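Local coordinates for protein cellulase (Clostridium cellulovorans, PDB 6UI3) that is a broad-specificity GH5_4 endoglucanase module of a larger dockerin-bearing protein and probably hydrolyses beta-1,4-glucans and xylan, at residues T47-K50 with M51-L55; Y73-A76 with N77-D81; G127-V130 with W131-A135; L256-T259 with F260-G264; L331-A334 with M335-F339. One frame throughout, in Å; residues are numbered along the deposited sequence. Where two conformers were deposited one is given.

Interaction 1: T47-K50 with M51-L55; sequences TTKK and MFDTL
Lys49 directs CG opposite its backbone N (chi1 -176°), runs extended as far as CE and then bends at chi4 (-72°), which brings its ammonium group back over Asp53, one helical turn ahead. The carboxylate of Asp53 meets it in a salt bridge, Lys49 NZ to Asp53 OD1 2.9 Å, through the syn lone pair of that oxygen. A water closes the ring by donating to Asp53 OD2 and accepting from Lys49 NZ; Asp53 OD1 also accepts from the side-chain amide of Asn98.

Thr48 is the N-cap. Two weak bonds, Met51 N to Thr48 OG1 (3.4 Å) and Thr48 N to Met51 SD (3.6 Å), together form a capping box between these residues, with sulfur as one acceptor. The Met51 side chain, extended beyond CG, crosses that of Thr48 at about a right angle. In one of two conformers of Phe52, Thr47 CG2 meets the ring edge at Phe52 CE1, 3.6 Å away.

This first turn of helix 49-58 lies in the beta-alpha-beta unit between strands 25-29 and 62-65. Phe52 packs on Val91 and Ala95 of helix 82-96, while Leu55 reaches Trp27 of strand 25-29.

Interaction 2: Y73-A76 with N77-D81; sequences YIDA and NYTID
Tyr73 lays its ring over the backbone of Tyr78, whose CA sits 3.7 Å from the centroid of the Tyr73 ring, almost on the ring normal, in a CH-pi contact. The Tyr78 ring presents its edge to the same face as an offset edge-to-face pair, planes at 67°, with Tyr73 CE2 and Tyr78 CD1 3.5 Å apart. The phenol of Tyr73 points out of the loop to Glu126 on helix 120-137.

Ile74 follows with the backbone bond that ties the two arms together, Ile74 N to Thr79 O at 2.8 Å, and its CG2 branch rests on Asp81, 3.6 Å from Asp81 CB.

Asp75 turns its carboxylate inward, CG lying between backbone N and carbonyl carbon (chi1 62°). There Asp75 OD1 takes two amides from opposite faces of the carboxylate plane: Asn77 N at 3.0 Å, well above that plane, and Thr79 N at 3.1 Å, on the syn side but tilted out of the plane. The second oxygen receives the hydroxyl of Thr79, Asp75 OD2 to Thr79 OG1 2.6 Å. Three donors thus hold the carboxylate in place. A water donates to Asp75 O and accepts from Tyr78 N.

At Ala76 the chain turns into the second arm. The arrangement is an Asx turn at Asp75, closed by the single Tyr73-Ile80 beta bridge, in the loop between strand 62-65 and helix 82-96 of the (beta/alpha)8 barrel.

Interaction 3: G127-V130 with W131-A135; sequences GTIV and WTQIA
Thr128 O is gripped twice by Thr132, whose hydroxyl and amide reach it from opposite faces of the carbonyl plane. The shorter bond is that of the side chain, Thr132 OG1 to Thr128 O at 2.7 Å, beside the backbone one from Thr132 N at 2.9 Å. The torsion chi1 of -64° places OG1 of Thr132 alongside its own backbone N, which lets both donors of one residue converge on the carbonyl a turn earlier.

One residue on, the pattern recurs with an amide in place of the hydroxyl. Gln133 NE2 donates to Ile129 O at 3.2 Å, arriving above the carbonyl plane (59° out of it) but within the plane of its own carboxamide, while Gln133 N approaches from the other face. The same carboxamide leaves the helix for the loop 77-81: its NE2 also donates to Tyr78 O and its OE1 accepts from Ile80 N, so bonds at both its N and its O fix the rotation of the group.

These residues belong mostly to the second half of helix 120-137, an outer helix of the (beta/alpha)8 barrel connecting strands 101-105 and 145-148. On the side that meets the loop residues Tyr73 and Trp69, Val130 and Ile134 lie side by side, CG1 of Val130 3.7 Å from CD1 of Ile134. That methyl of Ile134 also sits over one face of the Trp131 indole, toward its rim. The indole is buried: its NE1 bonds to Thr149 O, and the rings of Trp131 and Phe147 meet with planes at about 45°.

Interaction 4: L256-T259 with F260-G264; sequences LNNT and FVKKG
Leu256 and Phe260 meet at the closing end of helix 243-261, which terminates in a Schellman motif with Gly264, at positive phi, as its C-prime residue. Just before it the helix widens into a pi-type turn.

Among the backbone bonds, Phe260 N still pairs with Leu256 O four residues back, but Lys262 N reaches five back, to Asn257 O at 2.8 Å. Gly264 N bonds to Val261 O and the next backbone N to Phe260 O, the pair of bonds that defines the Schellman motif.

The apolar contacts centre on Phe260. Thr259 CG2 stands over the middle of its ring, 3.7 Å from the centroid and 6° off the normal, a CH-pi contact between sequence neighbours. Leu256 CD2 approaches Phe260 CE2 at 4.1 Å, and the ring continues inward to Val219 and Val267 on the barrel strands.

The hydroxyl of Thr259 bonds to Met255 O. Across the segments, two lysines provide the side-chain hydrogen bonds. Lys262, bent at chi3 (52°), lies alongside Asn258 and gives NZ to Asn258 OD1 at 3.0 Å, from above the amide plane. Lys263 curls back over the last turn, and its NZ donates to Thr259 O at 2.8 Å, in the carbonyl plane and on a lone pair.

Interaction 5: L331-A334 with M335-F339; sequences LVQA and MKDGF
Gln333 and Asp337 make the one direct side-chain hydrogen bond between these two segments, from Gln333 NE2 to Asp337 OD1 at 2.9 Å. Gln333 CG stands opposite the backbone N (chi1 -170°), and the bend at chi2 (61°) swings the carboxamide forward along the helix until its N-H meets the carboxylate one turn ahead. The oxygen lies in the amide plane, yet the nitrogen comes from above the carboxylate plane, the two flat groups being turned 50° against each other.

The other end of the carboxamide is engaged through water. A water donates to Gln333 OE1 and accepts from Lys336 NZ, the latter at 3.0 Å from the water oxygen. Lys336 runs fully extended across Gln333 at about a right angle, and its ammonium group also makes a weak bond to Ala58 O.

Helix 329-339 is the last helix of the barrel domain, following strand 301-305, and packs outside strand 25-29. Its backbone bonds are the regular i to i+4 kind, such as Asp337 N to Gln333 O at 2.8 Å and Gly338 N to Ala334 O at 2.9 Å.

On the flank of Met335, its CG lies 3.4 Å from Leu331 O, and a bend at chi3 sets the terminal methyl, Met335 CE, 3.8 Å from the same oxygen. Beyond the helix, Met335 makes apolar packing contacts with Ile25 of strand 25-29 and with Leu318, and it also touches Thr287 of helix 280-296.

How the interactions relate
All five contacts are local and sit on the outer layer of one (beta/alpha)8 barrel, four on its helices and one in a loop. Interactions 2 and 3 alone touch, with centres about 11 Å apart: the side-chain amide of Gln133 joins them (Gln133 NE2 to Tyr78 O 2.8 Å), while Tyr73 packs on Val130. Interactions 1 and 5 are neighbours without contact, about 7 Å between nearest atoms, both helices packing on strand 25-29. Interaction 4 lies opposite interactions 1 and 2 across the chain's centre, its centre about 35 and 39 Å from theirs.

Interaction 1: T47-K50 with M51-L55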
loop_
_atom_site.group_PDB
_atom_site.type_symbol
_atom_site.label_atom_id
_atom_site.label_comp_id
_atom_site.label_asym_id
_atom_site.label_seq_id
_atom_site.Cartn_x
_atom_site.Cartn_y
_atom_site.Cartn_z
ATOM N N THR A 47 2.646 -15.348 -9.530
ATOM C CA THR A 47 2.333 -15.525 -8.116
ATOM C C THR A 47 1.513 -16.794 -7.892
ATOM O O THR A 47 0.665 -17.159 -8.709
ATOM C CB THR A 47 1.538 -14.310 -7.638
ATOM O OG1 THR A 47 2.231 -13.105 -8.001
ATOM C CG2 THR A 47 1.368 -14.302 -6.143
ATOM N N THR A 48 1.747 -17.457 -6.753
ATOM C CA THR A 48 1.025 -18.676 -6.390
ATOM C C THR A 48 0.453 -18.577 -4.982
ATOM O O THR A 48 0.943 -17.822 -4.133
ATOM C CB THR A 48 1.931 -19.918 -6.441
ATOM O OG1 THR A 48 2.929 -19.787 -5.422
ATOM C CG2 THR A 48 2.577 -20.073 -7.796
ATOM N N LYS A 49 -0.558 -19.403 -4.715
ATOM C CA LYS A 49 -1.101 -19.469 -3.364
ATOM C C LYS A 49 -0.037 -19.893 -2.356
ATOM O O LYS A 49 -0.016 -19.398 -1.224
ATOM C CB LYS A 49 -2.309 -20.406 -3.296
ATOM C CG LYS A 49 -2.943 -20.403 -1.901
ATOM C CD LYS A 49 -4.225 -21.223 -1.854
ATOM C CE LYS A 49 -4.828 -21.235 -0.462
ATOM N NZ LYS A 49 -4.042 -22.055 0.490
ATOM N N LYS A 50 0.850 -20.817 -2.741
ATOM C CA LYS A 50 1.885 -21.278 -1.817
ATOM C C LYS A 50 2.742 -20.124 -1.305
ATOM O O LYS A 50 3.211 -20.162 -0.161
ATOM C CB LYS A 50 2.752 -22.352 -2.472
ATOM C CG LYS A 50 2.054 -23.692 -2.600
ATOM C CD LYS A 50 2.982 -24.758 -3.174
ATOM C CE LYS A 50 2.240 -26.079 -3.370
ATOM N NZ LYS A 50 3.123 -27.174 -3.874
ATOM N N MET A 51 2.969 -19.093 -2.119
ATOM C CA MET A 51 3.706 -17.930 -1.626
ATOM C C MET A 51 2.981 -17.274 -0.459
ATOM O O MET A 51 3.605 -16.895 0.540
ATOM C CB MET A 51 3.911 -16.927 -2.760
ATOM C CG MET A 51 4.788 -17.455 -3.861
ATOM S SD MET A 51 4.856 -16.358 -5.291
ATOM C CE MET A 51 5.694 -17.394 -6.483
ATOM N N PHE A 52 1.659 -17.133 -0.577
ATOM C CA PHE A 52 0.855 -16.544 0.484
ATOM C C PHE A 52 0.767 -17.471 1.689
ATOM O O PHE A 52 0.806 -17.005 2.831
ATOM C CB PHE A 52 -0.540 -16.217 -0.056
ATOM C CG PHE A 52 -0.594 -14.972 -0.903
ATOM C CD1 PHE A 52 0.023 -14.922 -2.149
ATOM C CD2 PHE A 52 -1.288 -13.854 -0.463
ATOM C CE1 PHE A 52 -0.038 -13.765 -2.922
ATOM C CE2 PHE A 52 -1.353 -12.701 -1.235
ATOM C CZ PHE A 52 -0.726 -12.660 -2.464
ATOM N N ASP A 53 0.659 -18.783 1.456
ATOM C CA ASP A 53 0.699 -19.744 2.553
ATOM C C ASP A 53 1.967 -19.550 3.375
ATOM O O ASP A 53 1.947 -19.627 4.612
ATOM C CB ASP A 53 0.732 -21.182 2.008
ATOM C CG ASP A 53 -0.518 -21.599 1.252
ATOM O OD1 ASP A 53 -1.554 -20.911 1.286
ATOM O OD2 ASP A 53 -0.439 -22.674 0.613
ATOM N N THR A 54 3.094 -19.341 2.692
ATOM C CA THR A 54 4.377 -19.171 3.364
ATOM C C THR A 54 4.396 -17.886 4.184
ATOM O O THR A 54 4.886 -17.867 5.318
ATOM C CB THR A 54 5.496 -19.191 2.313
ATOM O OG1 THR A 54 5.517 -20.466 1.640
ATOM C CG2 THR A 54 6.846 -18.946 2.932
ATOM N N LEU A 55 3.851 -16.804 3.630
ATOM C CA LEU A 55 3.764 -15.547 4.373
ATOM C C LEU A 55 2.886 -15.696 5.610
ATOM O O LEU A 55 3.234 -15.207 6.692
ATOM C CB LEU A 55 3.214 -14.451 3.467
ATOM C CG LEU A 55 4.105 -14.015 2.315
ATOM C CD1 LEU A 55 3.332 -13.150 1.372
ATOM C CD2 LEU A 55 5.345 -13.276 2.810
HETATM O O HOH W 1 -2.045 -24.028 -0.992
#

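Interaction 2: Y73-A76 with N77-D81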
loop_
_atom_site.group_PDB
_atom_site.type_symbol
_atom_site.label_atom_id
_atom_site.label_comp_id
_atom_site.label_asym_id
_atom_site.label_seq_id
_atom_site.Cartn_x
_atom_site.Cartn_y
_atom_site.Cartn_z
ATOM N N TYR A 73 -6.954 -2.284 -20.904
ATOM C CA TYR A 73 -8.219 -1.737 -21.381
ATOM C C TYR A 73 -8.528 -2.319 -22.756
ATOM O O TYR A 73 -7.668 -2.353 -23.639
ATOM C CB TYR A 73 -8.142 -0.219 -21.482
ATOM C CG TYR A 73 -7.918 0.546 -20.178
ATOM C CD1 TYR A 73 -8.325 0.058 -18.941
ATOM C CD2 TYR A 73 -7.320 1.799 -20.212
ATOM C CE1 TYR A 73 -8.134 0.809 -17.780
ATOM C CE2 TYR A 73 -7.122 2.535 -19.062
ATOM C CZ TYR A 73 -7.535 2.038 -17.849
ATOM O OH TYR A 73 -7.365 2.740 -16.674
ATOM N N ILE A 74 -9.779 -2.734 -22.954
ATOM C CA ILE A 74 -10.175 -3.420 -24.188
ATOM C C ILE A 74 -10.873 -2.510 -25.185
ATOM O O ILE A 74 -11.244 -2.969 -26.273
ATOM C CB ILE A 74 -11.037 -4.659 -23.873
ATOM C CG1 ILE A 74 -12.405 -4.258 -23.309
ATOM C CG2 ILE A 74 -10.274 -5.567 -22.949
ATOM C CD1 ILE A 74 -13.302 -5.437 -22.999
ATOM N N ASP A 75 -11.101 -1.254 -24.836
ATOM C CA ASP A 75 -11.770 -0.297 -25.699
ATOM C C ASP A 75 -11.180 1.066 -25.377
ATOM O O ASP A 75 -10.143 1.165 -24.710
ATOM C CB ASP A 75 -13.294 -0.411 -25.526
ATOM C CG ASP A 75 -13.760 -0.085 -24.111
ATOM O OD1 ASP A 75 -12.982 0.504 -23.321
ATOM O OD2 ASP A 75 -14.921 -0.439 -23.781
ATOM N N ALA A 76 -11.846 2.117 -25.821
ATOM C CA ALA A 76 -11.350 3.467 -25.620
ATOM C C ALA A 76 -11.950 4.142 -24.397
ATOM O O ALA A 76 -11.707 5.338 -24.184
ATOM C CB ALA A 76 -11.621 4.304 -26.871
ATOM N N ASN A 77 -12.729 3.432 -23.585
ATOM C CA ASN A 77 -13.356 4.043 -22.421
ATOM C C ASN A 77 -13.016 3.309 -21.129
ATOM O O ASN A 77 -13.834 3.208 -20.216
ATOM C CB ASN A 77 -14.867 4.192 -22.572
ATOM C CG ASN A 77 -15.431 5.275 -21.669
ATOM O OD1 ASN A 77 -14.842 6.350 -21.541
ATOM N ND2 ASN A 77 -16.552 4.992 -21.025
ATOM N N TYR A 78 -11.791 2.802 -21.039
ATOM C CA TYR A 78 -11.231 2.265 -19.811
ATOM C C TYR A 78 -11.906 0.973 -19.356
ATOM O O TYR A 78 -11.842 0.638 -18.178
ATOM C CB TYR A 78 -11.223 3.290 -18.670
ATOM C CG TYR A 78 -10.843 4.694 -19.079
ATOM C CD1 TYR A 78 -9.597 4.986 -19.626
ATOM C CD2 TYR A 78 -11.712 5.736 -18.862
ATOM C CE1 TYR A 78 -9.249 6.294 -19.963
ATOM C CE2 TYR A 78 -11.378 7.042 -19.207
ATOM C CZ TYR A 78 -10.147 7.305 -19.750
ATOM O OH TYR A 78 -9.813 8.608 -20.072
ATOM N N THR A 79 -12.525 0.219 -20.261
ATOM C CA THR A 79 -13.109 -1.064 -19.873
ATOM C C THR A 79 -11.996 -2.073 -19.630
ATOM O O THR A 79 -11.178 -2.323 -20.515
ATOM C CB THR A 79 -14.049 -1.575 -20.958
ATOM O OG1 THR A 79 -15.094 -0.632 -21.188
ATOM C CG2 THR A 79 -14.664 -2.923 -20.553
ATOM N N ILE A 80 -11.980 -2.677 -18.452
ATOM C CA ILE A 80 -10.931 -3.614 -18.072
ATOM C C ILE A 80 -11.236 -4.998 -18.635
ATOM O O ILE A 80 -12.354 -5.505 -18.516
ATOM C CB ILE A 80 -10.795 -3.644 -16.540
ATOM C CG1 ILE A 80 -10.357 -2.262 -16.019
ATOM C CG2 ILE A 80 -9.838 -4.744 -16.101
ATOM C CD1 ILE A 80 -10.650 -2.020 -14.542
ATOM N N ASP A 81 -10.237 -5.619 -19.216
ATOM C CA ASP A 81 -10.363 -6.989 -19.708
ATOM C C ASP A 81 -10.822 -7.914 -18.595
ATOM O O ASP A 81 -10.132 -8.017 -17.571
ATOM C CB ASP A 81 -8.979 -7.419 -20.198
ATOM C CG ASP A 81 -8.976 -8.763 -20.895
ATOM O OD1 ASP A 81 -9.933 -9.542 -20.739
ATOM O OD2 ASP A 81 -7.975 -9.050 -21.584
HETATM O O HOH W 2 -9.487 2.927 -22.675
HETATM O O HOH W 3 -13.212 7.952 -23.275
#

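Interaction 3: G127-V130 with W131-A135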
loop_
_atom_site.group_PDB
_atom_site.type_symbol
_atom_site.label_atom_id
_atom_site.label_comp_id
_atom_site.label_asym_id
_atom_site.label_seq_id
_atom_site.Cartn_x
_atom_site.Cartn_y
_atom_site.Cartn_z
ATOM N N GLY A 127 -10.523 7.571 -13.079
ATOM C CA GLY A 127 -10.581 6.901 -11.788
ATOM C C GLY A 127 -11.984 6.453 -11.424
ATOM O O GLY A 127 -12.175 5.383 -10.833
ATOM N N THR A 128 -12.986 7.267 -11.766
ATOM C CA THR A 128 -14.375 6.897 -11.497
ATOM C C THR A 128 -14.763 5.656 -12.291
ATOM O O THR A 128 -15.364 4.719 -11.751
ATOM C CB THR A 128 -15.309 8.058 -11.841
ATOM O OG1 THR A 128 -15.096 9.140 -10.916
ATOM C CG2 THR A 128 -16.772 7.655 -11.769
ATOM N N ILE A 129 -14.433 5.630 -13.582
ATOM C CA ILE A 129 -14.823 4.503 -14.428
ATOM C C ILE A 129 -14.101 3.226 -14.000
ATOM O O ILE A 129 -14.700 2.142 -13.948
ATOM C CB ILE A 129 -14.580 4.864 -15.906
ATOM C CG1 ILE A 129 -15.555 5.965 -16.327
ATOM C CG2 ILE A 129 -14.706 3.628 -16.794
ATOM C CD1 ILE A 129 -15.206 6.625 -17.636
ATOM N N VAL A 130 -12.817 3.332 -13.661
ATOM C CA VAL A 130 -12.038 2.174 -13.220
ATOM C C VAL A 130 -12.527 1.678 -11.863
ATOM O O VAL A 130 -12.788 0.480 -11.690
ATOM C CB VAL A 130 -10.533 2.510 -13.228
ATOM C CG1 VAL A 130 -9.733 1.430 -12.514
ATOM C CG2 VAL A 130 -10.034 2.707 -14.659
ATOM N N TRP A 131 -12.672 2.582 -10.888
ATOM C CA TRP A 131 -13.134 2.159 -9.573
ATOM C C TRP A 131 -14.554 1.613 -9.600
ATOM O O TRP A 131 -14.868 0.706 -8.823
ATOM C CB TRP A 131 -12.979 3.264 -8.513
ATOM C CG TRP A 131 -11.626 3.175 -7.884
ATOM C CD1 TRP A 131 -10.595 4.076 -7.971
ATOM C CD2 TRP A 131 -11.141 2.074 -7.114
ATOM N NE1 TRP A 131 -9.498 3.599 -7.275
ATOM C CE2 TRP A 131 -9.803 2.364 -6.762
ATOM C CE3 TRP A 131 -11.707 0.866 -6.691
ATOM C CZ2 TRP A 131 -9.020 1.474 -6.012
ATOM C CZ3 TRP A 131 -10.928 -0.022 -5.954
ATOM C CH2 TRP A 131 -9.597 0.290 -5.622
ATOM N N THR A 132 -15.428 2.133 -10.466
ATOM C CA THR A 132 -16.767 1.554 -10.567
ATOM C C THR A 132 -16.676 0.092 -10.974
ATOM O O THR A 132 -17.378 -0.760 -10.421
ATOM C CB THR A 132 -17.616 2.350 -11.562
ATOM O OG1 THR A 132 -17.798 3.690 -11.074
ATOM C CG2 THR A 132 -18.994 1.742 -11.728
ATOM N N GLN A 133 -15.787 -0.223 -11.925
ATOM C CA GLN A 133 -15.608 -1.612 -12.348
ATOM C C GLN A 133 -15.006 -2.488 -11.253
ATOM O O GLN A 133 -15.466 -3.612 -11.028
ATOM C CB GLN A 133 -14.717 -1.667 -13.585
ATOM C CG GLN A 133 -15.364 -1.117 -14.832
ATOM C CD GLN A 133 -14.372 -1.052 -15.965
ATOM O OE1 GLN A 133 -14.156 -2.047 -16.649
ATOM N NE2 GLN A 133 -13.742 0.094 -16.144
ATOM N N ILE A 134 -13.937 -2.027 -10.605
ATOM C CA ILE A 134 -13.318 -2.828 -9.547
ATOM C C ILE A 134 -14.322 -3.061 -8.426
ATOM O O ILE A 134 -14.524 -4.189 -7.960
ATOM C CB ILE A 134 -12.031 -2.165 -9.009
ATOM C CG1 ILE A 134 -10.999 -1.958 -10.116
ATOM C CG2 ILE A 134 -11.434 -3.010 -7.864
ATOM C CD1 ILE A 134 -9.858 -1.057 -9.718
ATOM N N ALA A 135 -14.946 -1.981 -7.965
ATOM C CA ALA A 135 -15.913 -2.076 -6.880
ATOM C C ALA A 135 -17.058 -3.009 -7.251
ATOM O O ALA A 135 -17.454 -3.872 -6.458
ATOM C CB ALA A 135 -16.405 -0.675 -6.514
#

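Interaction 4: L256-T259 with F260-G264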
loop_
_atom_site.group_PDB
_atom_site.type_symbol
_atom_site.label_atom_id
_atom_site.label_comp_id
_atom_site.label_asym_id
_atom_site.label_seq_id
_atom_site.Cartn_x
_atom_site.Cartn_y
_atom_site.Cartn_z
ATOM N N LEU A 256 1.953 12.302 12.611
ATOM C CA LEU A 256 0.821 11.622 11.982
ATOM C C LEU A 256 -0.249 11.312 13.019
ATOM O O LEU A 256 -1.452 11.389 12.736
ATOM C CB LEU A 256 1.297 10.336 11.305
ATOM C CG LEU A 256 2.155 10.529 10.050
ATOM C CD1 LEU A 256 2.770 9.210 9.631
ATOM C CD2 LEU A 256 1.373 11.141 8.877
ATOM N N ASN A 257 0.181 10.936 14.225
ATOM C CA ASN A 257 -0.749 10.686 15.315
ATOM C C ASN A 257 -1.530 11.951 15.660
ATOM O O ASN A 257 -2.751 11.904 15.855
ATOM C CB ASN A 257 0.034 10.164 16.519
ATOM C CG ASN A 257 -0.862 9.765 17.660
ATOM O OD1 ASN A 257 -1.721 8.890 17.495
ATOM N ND2 ASN A 257 -0.662 10.374 18.824
ATOM N N ASN A 258 -0.847 13.100 15.741
ATOM C CA ASN A 258 -1.528 14.353 16.058
ATOM C C ASN A 258 -2.518 14.740 14.968
ATOM O O ASN A 258 -3.619 15.213 15.259
ATOM C CB ASN A 258 -0.522 15.502 16.210
ATOM C CG ASN A 258 0.209 15.498 17.529
ATOM O OD1 ASN A 258 -0.221 14.866 18.485
ATOM N ND2 ASN A 258 1.328 16.203 17.580
ATOM N N THR A 259 -2.135 14.576 13.704
ATOM C CA THR A 259 -2.968 15.095 12.628
ATOM C C THR A 259 -4.182 14.216 12.382
ATOM O O THR A 259 -5.284 14.725 12.186
ATOM C CB THR A 259 -2.160 15.184 11.333
ATOM O OG1 THR A 259 -1.042 16.068 11.507
ATOM C CG2 THR A 259 -3.010 15.675 10.196
ATOM N N PHE A 260 -4.000 12.896 12.384
ATOM C CA PHE A 260 -5.039 11.956 11.977
ATOM C C PHE A 260 -5.556 11.099 13.128
ATOM O O PHE A 260 -6.754 11.139 13.449
ATOM C CB PHE A 260 -4.511 11.059 10.849
ATOM C CG PHE A 260 -4.072 11.810 9.619
ATOM C CD1 PHE A 260 -4.983 12.551 8.897
ATOM C CD2 PHE A 260 -2.761 11.743 9.163
ATOM C CE1 PHE A 260 -4.606 13.230 7.765
ATOM C CE2 PHE A 260 -2.383 12.416 8.015
ATOM C CZ PHE A 260 -3.299 13.158 7.324
ATOM N N VAL A 261 -4.678 10.324 13.772
ATOM C CA VAL A 261 -5.145 9.268 14.677
ATOM C C VAL A 261 -5.888 9.854 15.870
ATOM O O VAL A 261 -6.959 9.364 16.258
ATOM C CB VAL A 261 -3.975 8.364 15.119
ATOM C CG1 VAL A 261 -4.472 7.254 16.068
ATOM C CG2 VAL A 261 -3.293 7.737 13.915
ATOM N N LYS A 262 -5.350 10.919 16.463
ATOM C CA LYS A 262 -6.001 11.562 17.601
ATOM C C LYS A 262 -7.324 12.199 17.216
ATOM O O LYS A 262 -8.145 12.484 18.094
ATOM C CB LYS A 262 -5.061 12.604 18.230
ATOM C CG LYS A 262 -3.996 11.960 19.091
ATOM C CD LYS A 262 -2.895 12.919 19.549
ATOM C CE LYS A 262 -3.409 14.163 20.195
ATOM N NZ LYS A 262 -2.244 14.932 20.762
ATOM N N LYS A 263 -7.548 12.446 15.933
ATOM C CA LYS A 263 -8.820 12.963 15.444
ATOM C C LYS A 263 -9.751 11.848 14.980
ATOM O O LYS A 263 -10.773 12.131 14.337
ATOM C CB LYS A 263 -8.581 13.997 14.339
ATOM C CG LYS A 263 -7.676 15.154 14.804
ATOM C CD LYS A 263 -7.609 16.288 13.790
ATOM C CE LYS A 263 -6.348 17.145 13.951
ATOM N NZ LYS A 263 -5.705 17.473 12.622
ATOM N N GLY A 264 -9.419 10.596 15.300
ATOM C CA GLY A 264 -10.273 9.466 14.990
ATOM C C GLY A 264 -10.124 8.891 13.607
ATOM O O GLY A 264 -10.992 8.123 13.186
#

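Interaction 5: L331-A334 with M335-F339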
loop_
_atom_site.group_PDB
_atom_site.type_symbol
_atom_site.label_atom_id
_atom_site.label_comp_id
_atom_site.label_asym_id
_atom_site.label_seq_id
_atom_site.Cartn_x
_atom_site.Cartn_y
_atom_site.Cartn_z
ATOM N N LEU A 331 14.653 -10.166 9.900
ATOM C CA LEU A 331 13.855 -8.984 9.611
ATOM C C LEU A 331 12.378 -9.254 9.839
ATOM O O LEU A 331 11.637 -8.363 10.275
ATOM C CB LEU A 331 14.109 -8.508 8.175
ATOM C CG LEU A 331 15.529 -8.009 7.941
ATOM C CD1 LEU A 331 15.724 -7.541 6.506
ATOM C CD2 LEU A 331 15.931 -6.898 8.911
ATOM N N VAL A 332 11.917 -10.462 9.520
ATOM C CA VAL A 332 10.553 -10.836 9.863
ATOM C C VAL A 332 10.394 -10.848 11.375
ATOM O O VAL A 332 9.404 -10.346 11.928
ATOM C CB VAL A 332 10.198 -12.204 9.243
ATOM C CG1 VAL A 332 8.795 -12.611 9.633
ATOM C CG2 VAL A 332 10.374 -12.179 7.720
ATOM N N GLN A 333 11.376 -11.412 12.081
ATOM C CA GLN A 333 11.301 -11.446 13.534
ATOM C C GLN A 333 11.322 -10.040 14.121
ATOM O O GLN A 333 10.677 -9.787 15.143
ATOM C CB GLN A 333 12.440 -12.299 14.101
ATOM C CG GLN A 333 12.304 -12.576 15.592
ATOM C CD GLN A 333 11.042 -13.342 15.922
ATOM O OE1 GLN A 333 10.745 -14.353 15.293
ATOM N NE2 GLN A 333 10.282 -12.848 16.884
ATOM N N ALA A 334 12.055 -9.114 13.497
ATOM C CA ALA A 334 12.083 -7.732 13.976
ATOM C C ALA A 334 10.713 -7.083 13.869
ATOM O O ALA A 334 10.318 -6.305 14.750
ATOM C CB ALA A 334 13.123 -6.920 13.196
ATOM N N MET A 335 9.976 -7.371 12.788
ATOM C CA MET A 335 8.613 -6.868 12.677
ATOM C C MET A 335 7.743 -7.423 13.790
ATOM O O MET A 335 6.986 -6.680 14.426
ATOM C CB MET A 335 8.026 -7.232 11.308
ATOM C CG MET A 335 8.721 -6.564 10.124
ATOM S SD MET A 335 7.998 -6.867 8.489
ATOM C CE MET A 335 9.464 -6.862 7.495
ATOM N N LYS A 336 7.854 -8.727 14.056
ATOM C CA LYS A 336 7.083 -9.328 15.134
ATOM C C LYS A 336 7.457 -8.725 16.473
ATOM O O LYS A 336 6.586 -8.438 17.306
ATOM C CB LYS A 336 7.317 -10.837 15.184
ATOM C CG LYS A 336 6.744 -11.560 14.019
ATOM C CD LYS A 336 7.127 -13.014 14.113
ATOM C CE LYS A 336 6.527 -13.785 12.985
ATOM N NZ LYS A 336 6.973 -15.203 13.039
ATOM N N ASP A 337 8.754 -8.532 16.710
ATOM C CA ASP A 337 9.187 -8.002 17.991
ATOM C C ASP A 337 8.740 -6.558 18.165
ATOM O O ASP A 337 8.429 -6.139 19.286
ATOM C CB ASP A 337 10.709 -8.098 18.120
ATOM C CG ASP A 337 11.210 -9.527 18.254
ATOM O OD1 ASP A 337 10.412 -10.456 18.495
ATOM O OD2 ASP A 337 12.439 -9.719 18.124
ATOM N N GLY A 338 8.678 -5.788 17.079
ATOM C CA GLY A 338 8.185 -4.428 17.181
ATOM C C GLY A 338 6.689 -4.363 17.397
ATOM O O GLY A 338 6.197 -3.473 18.094
ATOM N N PHE A 339 5.951 -5.304 16.797
ATOM C CA PHE A 339 4.497 -5.315 16.887
ATOM C C PHE A 339 4.004 -5.815 18.240
ATOM O O PHE A 339 3.049 -5.273 18.790
ATOM C CB PHE A 339 3.913 -6.180 15.765
ATOM C CG PHE A 339 2.423 -6.206 15.764
ATOM C CD1 PHE A 339 1.699 -5.128 15.282
ATOM C CD2 PHE A 339 1.726 -7.279 16.293
ATOM C CE1 PHE A 339 0.342 -5.127 15.289
ATOM C CE2 PHE A 339 0.336 -7.283 16.314
ATOM C CZ PHE A 339 -0.360 -6.188 15.834
HETATM O O HOH W 4 9.937 -14.569 12.939
#